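Local coordinates for chymotrypsin (Cellulomonas bogoriensis, PDB 2EA3), which probably acts as a serine-type endopeptidase of the chymotrypsin family, the chain here being the protease domain of a longer precursor, at residues Ala70-Tyr75 / Gly138-Ala143; Ala93-Gly98 / Trp103-Ile108. All blocks are in the same frame, centred on the assembly; numbering follows the deposited sequence.

Interaction 1 (Ala70-Tyr75 / Gly138-Ala143)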
ATOM      1  N   ALA A  70      13.600  -2.460  -3.776  1.00 12.21           N
ATOM      2  CA  ALA A  70      13.250  -2.574  -2.367  1.00 12.52           C
ATOM      3  C   ALA A  70      13.289  -1.179  -1.733  1.00 12.95           C
ATOM      4  O   ALA A  70      14.019  -0.926  -0.777  1.00 13.37           O
ATOM      5  CB  ALA A  70      14.204  -3.517  -1.677  1.00 13.18           C
ATOM      6  N   GLN A  71      12.492  -0.267  -2.283  1.00 12.77           N
ATOM      7  CA  GLN A  71      12.546   1.141  -1.878  1.00 13.53           C
ATOM      8  C   GLN A  71      11.152   1.721  -1.834  1.00 13.30           C
ATOM      9  O   GLN A  71      10.253   1.246  -2.533  1.00 13.82           O
ATOM     10  CB  GLN A  71      13.368   1.958  -2.875  1.00 13.67           C
ATOM     11  CG  GLN A  71      14.809   1.503  -3.011  1.00 17.96           C
ATOM     12  CD  GLN A  71      15.642   2.517  -3.736  1.00 23.98           C
ATOM     13  OE1 GLN A  71      16.589   3.065  -3.168  1.00 29.67           O
ATOM     14  NE2 GLN A  71      15.276   2.818  -4.963  1.00 23.98           N
ATOM     15  N   VAL A  72      10.992   2.738  -0.993  1.00 13.26           N
ATOM     16  CA  VAL A  72       9.786   3.546  -0.905  1.00 11.77           C
ATOM     17  C   VAL A  72      10.173   5.011  -1.149  1.00 11.96           C
ATOM     18  O   VAL A  72      11.197   5.495  -0.645  1.00 12.15           O
ATOM     19  CB  VAL A  72       9.071   3.374   0.477  1.00 11.68           C
ATOM     20  CG1 VAL A  72       7.925   4.359   0.613  1.00 11.35           C
ATOM     21  CG2 VAL A  72       8.567   1.923   0.665  1.00 11.10           C
ATOM     22  N   ASN A  73       9.383   5.708  -1.954  1.00 11.50           N
ATOM     23  CA  ASN A  73       9.643   7.113  -2.231  1.00 11.75           C
ATOM     24  C   ASN A  73       9.350   7.956  -0.983  1.00 11.75           C
ATOM     25  O   ASN A  73       8.246   7.873  -0.440  1.00 12.39           O
ATOM     26  CB  ASN A  73       8.742   7.552  -3.379  1.00 10.52           C
ATOM     27  CG  ASN A  73       9.120   8.905  -3.949  1.00 11.82           C
ATOM     28  OD1 ASN A  73       9.898   9.657  -3.350  1.00 10.40           O
ATOM     29  ND2 ASN A  73       8.552   9.228  -5.111  1.00 10.67           N
ATOM     30  N   ASN A  74      10.321   8.759  -0.519  1.00 11.85           N
ATOM     31  CA  ASN A  74      10.028   9.667   0.616  1.00 12.80           C
ATOM     32  C   ASN A  74       9.486  11.037   0.227  1.00 13.17           C
ATOM     33  O   ASN A  74       9.207  11.878   1.102  1.00 13.14           O
ATOM     34  CB  ASN A  74      11.222   9.799   1.579  1.00 13.02           C
ATOM     35  CG  ASN A  74      12.383  10.581   0.986  1.00 14.87           C
ATOM     36  OD1 ASN A  74      12.265  11.240  -0.041  1.00 14.54           O
ATOM     37  ND2 ASN A  74      13.529  10.502   1.651  1.00 19.15           N
ATOM     38  N   TYR A  75       9.338  11.260  -1.083  1.00 13.15           N
ATOM     39  CA  TYR A  75       8.829  12.513  -1.640  1.00 13.81           C
ATOM     40  C   TYR A  75       9.615  13.762  -1.232  1.00 15.20           C
ATOM     41  O   TYR A  75       9.076  14.863  -1.226  1.00 16.27           O
ATOM     42  CB  TYR A  75       7.336  12.668  -1.351  1.00 13.48           C
ATOM     43  CG  TYR A  75       6.538  11.757  -2.251  1.00 12.13           C
ATOM     44  CD1 TYR A  75       6.173  12.172  -3.521  1.00 12.55           C
ATOM     45  CD2 TYR A  75       6.188  10.480  -1.848  1.00 10.90           C
ATOM     46  CE1 TYR A  75       5.484  11.355  -4.379  1.00 12.50           C
ATOM     47  CE2 TYR A  75       5.480   9.626  -2.717  1.00 10.13           C
ATOM     48  CZ  TYR A  75       5.116  10.092  -3.965  1.00 10.39           C
ATOM     49  OH  TYR A  75       4.418   9.322  -4.860  1.00 10.67           O
ATOM     50  N   GLY A 138      -3.349   2.046  -1.432  1.00  8.58           N
ATOM     51  CA  GLY A 138      -2.451   1.034  -1.966  1.00  8.43           C
ATOM     52  C   GLY A 138      -1.018   1.326  -1.595  1.00  8.76           C
ATOM     53  O   GLY A 138      -0.171   0.453  -1.718  1.00  9.22           O
ATOM     54  N   GLY A 139      -0.754   2.558  -1.157  1.00  8.21           N
ATOM     55  CA  GLY A 139       0.605   3.011  -0.860  1.00  8.99           C
ATOM     56  C   GLY A 139       1.214   2.398   0.387  1.00  9.71           C
ATOM     57  O   GLY A 139       0.546   1.722   1.145  1.00  9.74           O
ATOM     58  N   SER A 140       2.504   2.634   0.569  1.00  9.74           N
ATOM     59  CA  SER A 140       3.318   1.970   1.581  1.00  9.80           C
ATOM     60  C   SER A 140       3.098   2.548   2.958  1.00  9.87           C
ATOM     61  O   SER A 140       3.012   3.758   3.123  1.00 10.72           O
ATOM     62  CB  SER A 140       4.806   2.167   1.258  1.00 10.28           C
ATOM     63  OG  SER A 140       5.022   2.145  -0.146  1.00  9.90           O
ATOM     64  N   LEU A 141       3.072   1.677   3.952  1.00  9.37           N
ATOM     65  CA  LEU A 141       3.172   2.100   5.335  1.00  9.20           C
ATOM     66  C   LEU A 141       4.415   1.436   5.921  1.00  9.49           C
ATOM     67  O   LEU A 141       4.548   0.215   5.873  1.00  9.80           O
ATOM     68  CB  LEU A 141       1.938   1.678   6.137  1.00  9.89           C
ATOM     69  CG  LEU A 141       1.961   2.198   7.576  1.00  8.70           C
ATOM     70  CD1 LEU A 141       1.771   3.714   7.596  1.00 11.42           C
ATOM     71  CD2 LEU A 141       0.854   1.474   8.398  1.00 11.30           C
ATOM     72  N   LEU A 142       5.317   2.257   6.452  1.00 10.30           N
ATOM     73  CA  LEU A 142       6.573   1.768   7.029  1.00 10.82           C
ATOM     74  C   LEU A 142       6.626   2.117   8.505  1.00 11.94           C
ATOM     75  O   LEU A 142       6.164   3.187   8.904  1.00 11.48           O
ATOM     76  CB  LEU A 142       7.764   2.445   6.329  1.00 11.84           C
ATOM     77  CG  LEU A 142       8.072   2.096   4.879  1.00 12.89           C
ATOM     78  CD1 LEU A 142       9.049   3.146   4.312  1.00 15.42           C
ATOM     79  CD2 LEU A 142       8.656   0.720   4.802  1.00 13.56           C
ATOM     80  N   ALA A 143       7.187   1.219   9.306  1.00 11.92           N
ATOM     81  CA  ALA A 143       7.685   1.595  10.622  1.00 13.33           C
ATOM     82  C   ALA A 143       9.191   1.493  10.481  1.00 13.31           C
ATOM     83  O   ALA A 143       9.730   0.398  10.407  1.00 14.80           O
ATOM     84  CB  ALA A 143       7.174   0.664  11.669  1.00 13.51           C
TER
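Ser-140 OG is hydrogen-bonded to the carbonyl oxygen of Gly-20, and both methyls of Val-72 pack against it by van der Waals contact. Val-72 CG2 comes within 3.6 Å of Ser-140 OG and Val-72 CG1 within 3.7 Å, nearly equal distances that show the hydroxyl seated against the fork of the valine. The fork faces this way because CG1 lies anti to the backbone N (chi1 173°) and CG2 anti to the carbonyl carbon. Two residues further along the strand, Leu-142 approaches the same valine, its CD1 tip resting 3.8 Å from Val-72 CB. Ser-140 and Leu-142 can both reach it because they lie two positions apart and project from the same face of strand 140-143. The 7.1 Å between the CA atoms of Val-72 and Ser-140 marks face packing between separate sheets rather than edge pairing. In the two-barrel chymotrypsin fold, 71-73 belongs to a short ribbon with strand 79-81, and 140-143 is a strand of the second barrel; Phe-21 of the first barrel touches all three packing side chains. Gly-138 and Gly-139 follow directly on the serine that is probably the nucleophile, so the strand begins beside the presumed catalytic loop. An alanine at Val-72 removes both methyls, which would probably leave Ser-140 OG without its apolar cover and open a gap beside Leu-142 CD1. Past Val-72 the chain is shaped by an Asx turn, Tyr-75 N donating to Asn-73 OD1 at 2.8 Å from well above the carbonyl plane (51°). The amide nitrogen of that asparagine, ND2, lies 3.7 Å above the centre of the Tyr-75 ring, and the ring's OH bonds to Gly-6 O.

Interaction 2 (Ala93-Gly98 / Trp103-Ile108). With SO4 (sulfate ion), chain B.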
ATOM      1  N   ALA A  93       5.539   4.709  15.666  1.00 12.64           N
ATOM      2  CA  ALA A  93       5.537   5.777  14.676  1.00 12.39           C
ATOM      3  C   ALA A  93       5.609   5.115  13.304  1.00 12.47           C
ATOM      4  O   ALA A  93       6.472   4.265  13.041  1.00 13.15           O
ATOM      5  CB  ALA A  93       6.728   6.720  14.881  1.00 13.71           C
ATOM      6  N   VAL A  94       4.685   5.488  12.441  1.00 11.82           N
ATOM      7  CA  VAL A  94       4.653   4.940  11.091  1.00 10.28           C
ATOM      8  C   VAL A  94       4.528   6.088  10.096  1.00 10.23           C
ATOM      9  O   VAL A  94       3.984   7.167  10.420  1.00  9.16           O
ATOM     10  CB  VAL A  94       3.485   3.962  10.903  1.00 10.71           C
ATOM     11  CG1 VAL A  94       3.750   2.662  11.661  1.00 10.35           C
ATOM     12  CG2 VAL A  94       2.145   4.619  11.333  1.00  9.77           C
ATOM     13  N   CYS A  95       5.043   5.858   8.897  1.00 10.00           N
ATOM     14  CA  CYS A  95       4.944   6.871   7.838  1.00 10.12           C
ATOM     15  C   CYS A  95       4.393   6.200   6.609  1.00  9.67           C
ATOM     16  O   CYS A  95       4.730   5.039   6.318  1.00  9.95           O
ATOM     17  CB  CYS A  95       6.301   7.460   7.491  1.00 10.05           C
ATOM     18  SG  CYS A  95       7.023   8.421   8.816  1.00 12.28           S
ATOM     19  N   ARG A  96       3.577   6.959   5.888  1.00  8.42           N
ATOM     20  CA  ARG A  96       2.905   6.504   4.699  1.00  9.09           C
ATOM     21  C   ARG A  96       3.459   7.277   3.495  1.00  8.66           C
ATOM     22  O   ARG A  96       3.727   8.462   3.603  1.00 10.53           O
ATOM     23  CB  ARG A  96       1.398   6.792   4.842  1.00  7.99           C
ATOM     24  CG  ARG A  96       0.595   6.343   3.595  1.00  9.11           C
ATOM     25  CD  ARG A  96      -0.821   6.948   3.542  1.00  9.77           C
ATOM     26  NE  ARG A  96      -0.853   8.398   3.779  1.00 10.84           N
ATOM     27  CZ  ARG A  96      -0.378   9.318   2.936  1.00 11.39           C
ATOM     28  NH1 ARG A  96       0.170   8.957   1.779  1.00 12.03           N
ATOM     29  NH2 ARG A  96      -0.448  10.613   3.255  1.00 10.15           N
ATOM     30  N   SER A  97       3.638   6.590   2.369  1.00  8.75           N
ATOM     31  CA  SER A  97       4.010   7.230   1.123  1.00  8.95           C
ATOM     32  C   SER A  97       2.876   6.988   0.129  1.00  8.06           C
ATOM     33  O   SER A  97       2.456   5.861  -0.077  1.00  8.28           O
ATOM     34  CB  SER A  97       5.299   6.600   0.602  1.00  9.61           C
ATOM     35  OG  SER A  97       5.742   7.228  -0.585  1.00  8.85           O
ATOM     36  N   GLY A  98       2.378   8.053  -0.481  1.00  8.95           N
ATOM     37  CA  GLY A  98       1.304   7.939  -1.443  1.00  8.17           C
ATOM     38  C   GLY A  98       1.414   9.050  -2.470  1.00  9.29           C
ATOM     39  O   GLY A  98       2.023  10.096  -2.222  1.00  8.66           O
ATOM     40  N   TRP A 103       4.510  12.095   1.699  1.00 10.44           N
ATOM     41  CA  TRP A 103       5.004  11.388   2.886  1.00 10.53           C
ATOM     42  C   TRP A 103       4.414  12.044   4.115  1.00 10.35           C
ATOM     43  O   TRP A 103       4.630  13.240   4.352  1.00 10.44           O
ATOM     44  CB  TRP A 103       6.518  11.515   2.909  1.00 11.36           C
ATOM     45  CG  TRP A 103       7.239  10.902   4.049  1.00 13.23           C
ATOM     46  CD1 TRP A 103       7.612  11.514   5.202  1.00 13.70           C
ATOM     47  CD2 TRP A 103       7.723   9.556   4.121  1.00 12.09           C
ATOM     48  NE1 TRP A 103       8.298  10.621   6.006  1.00 14.02           N
ATOM     49  CE2 TRP A 103       8.388   9.416   5.360  1.00 11.48           C
ATOM     50  CE3 TRP A 103       7.678   8.461   3.247  1.00 14.37           C
ATOM     51  CZ2 TRP A 103       9.005   8.223   5.756  1.00 12.58           C
ATOM     52  CZ3 TRP A 103       8.280   7.257   3.640  1.00 12.61           C
ATOM     53  CH2 TRP A 103       8.935   7.153   4.896  1.00 13.23           C
ATOM     54  N   HIS A 104       3.649  11.269   4.880  1.00  9.96           N
ATOM     55  CA  HIS A 104       2.997  11.754   6.101  1.00 10.09           C
ATOM     56  C   HIS A 104       3.059  10.678   7.151  1.00 10.80           C
ATOM     57  O   HIS A 104       2.978   9.488   6.832  1.00 10.90           O
ATOM     58  CB  HIS A 104       1.541  12.096   5.825  1.00 10.50           C
ATOM     59  CG  HIS A 104       1.393  13.302   4.965  1.00 11.63           C
ATOM     60  ND1 HIS A 104       1.308  14.571   5.492  1.00 14.53           N
ATOM     61  CD2 HIS A 104       1.437  13.451   3.620  1.00 13.08           C
ATOM     62  CE1 HIS A 104       1.230  15.449   4.506  1.00 13.43           C
ATOM     63  NE2 HIS A 104       1.322  14.798   3.359  1.00 15.04           N
ATOM     64  N   CYS A 105       3.222  11.106   8.404  1.00 10.35           N
ATOM     65  CA  CYS A 105       3.470  10.144   9.468  1.00 11.53           C
ATOM     66  C   CYS A 105       2.438  10.288  10.581  1.00 11.16           C
ATOM     67  O   CYS A 105       1.659  11.270  10.626  1.00 10.71           O
ATOM     68  CB  CYS A 105       4.895  10.297  10.012  1.00 11.48           C
ATOM     69  SG  CYS A 105       6.162  10.251   8.704  1.00 13.17           S
ATOM     70  N   GLY A 106       2.424   9.296  11.457  1.00 11.48           N
ATOM     71  CA  GLY A 106       1.461   9.255  12.553  1.00 11.60           C
ATOM     72  C   GLY A 106       1.865   8.096  13.422  1.00 11.60           C
ATOM     73  O   GLY A 106       3.050   7.727  13.466  1.00 12.03           O
ATOM     74  N   THR A 107       0.882   7.503  14.087  1.00 12.06           N
ATOM     75  CA  THR A 107       1.132   6.390  15.003  1.00 12.59           C
ATOM     76  C   THR A 107       0.040   5.346  14.832  1.00 12.12           C
ATOM     77  O   THR A 107      -1.102   5.678  14.436  1.00 11.43           O
ATOM     78  CB  THR A 107       1.164   6.853  16.467  1.00 13.61           C
ATOM     79  OG1 THR A 107      -0.129   7.342  16.825  1.00 17.13           O
ATOM     80  CG2 THR A 107       2.185   7.993  16.666  1.00 14.80           C
ATOM     81  N   ILE A 108       0.384   4.096  15.124  1.00 11.31           N
ATOM     82  CA  ILE A 108      -0.583   3.018  15.055  1.00 11.62           C
ATOM     83  C   ILE A 108      -1.420   3.097  16.332  1.00 11.96           C
ATOM     84  O   ILE A 108      -0.857   3.100  17.427  1.00 12.23           O
ATOM     85  CB  ILE A 108       0.085   1.638  14.984  1.00 11.40           C
ATOM     86  CG1 ILE A 108       0.873   1.443  13.670  1.00 12.30           C
ATOM     87  CG2 ILE A 108      -0.965   0.521  15.215  1.00 12.23           C
ATOM     88  CD1 ILE A 108       1.742   0.169  13.669  1.00 12.77           C
TER
HETATM   89  S   SO4 B 190       8.680   3.887  17.928  1.00 44.14           S
HETATM   90  O1  SO4 B 190      10.096   4.214  17.830  1.00 45.49           O
HETATM   91  O2  SO4 B 190       8.019   4.815  18.839  1.00 45.10           O
HETATM   92  O3  SO4 B 190       8.054   3.975  16.614  1.00 44.84           O
HETATM   93  O4  SO4 B 190       8.532   2.528  18.443  1.00 45.33           O
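This is an antiparallel hairpin of the second barrel, strands 93-98 and 102-110, with a disulfide between Cys-95 and Cys-105 across it. The evidence is the register: Val-94 with Gly-106 and Arg-96 with His-104 form hydrogen-bonded pairs, each with two N-H...O bonds, the shorter of the latter being Arg-96 N to His-104 O at 2.8 Å. Between them Cys-95 and Cys-105 make a non-hydrogen-bonded pair, bringing their CA atoms to 3.9 Å and letting the SG atoms bond across the strands with a chi3 of 102°. On the same face Trp-103 packs against the Cys-95 end of the bridge. Its CG is anti to the backbone N (chi1 178°), which swings the indole across the neighbouring strand toward Cys-95, the diagonal neighbour, with Cys-95 CB over one face, 3.3 Å above the plane and offset toward the rim, a CH-pi contact; Cys-95 SG meets the five-membered ring obliquely. In the chymotrypsin-like fold this hairpin supplies the first two strands of the six-stranded second barrel, and 140-143 pairs with the other edge of 93-98. The other face carries Arg-96 and His-104, which run side by side in the same direction, their guanidinium and imidazole planes 26° apart, Arg-96 NH2 3.4 Å from His-104 CD2. Bent at chi3, the arginine sends NE to the carbonyl oxygen of Cys-131; its ion pair with Asp-136 is long and weak. Val-94, on the same face as Arg-96, meets Ile-108 CG1 through its CG1 at 3.7 Å, the two side chains crossing at about a right angle. At the strand's start, Ala-93 N donates to sulfate O3 at 2.8 Å, an ion probably left from crystallisation.

The two contacts lie with their centres about 9 Å apart and share a sheet: strands 93-98 and 140-143 are neighbours in the second barrel, joined by a probable hydrogen bond from Leu-142 N to Cys-95 O. Along the chain the order is 70-75, 93-98, 103-108, 138-143, so the hairpin of interaction 2 is nested inside the loop that interaction 1 closes. Strand 71-73 also reaches the hairpin directly, since Asn-73 O and Ser-97 OG are 2.6 Å apart, a probable hydrogen bond. Ribbon, hairpin and the strand leaving the presumed catalytic loop thus meet at the junction between the barrels.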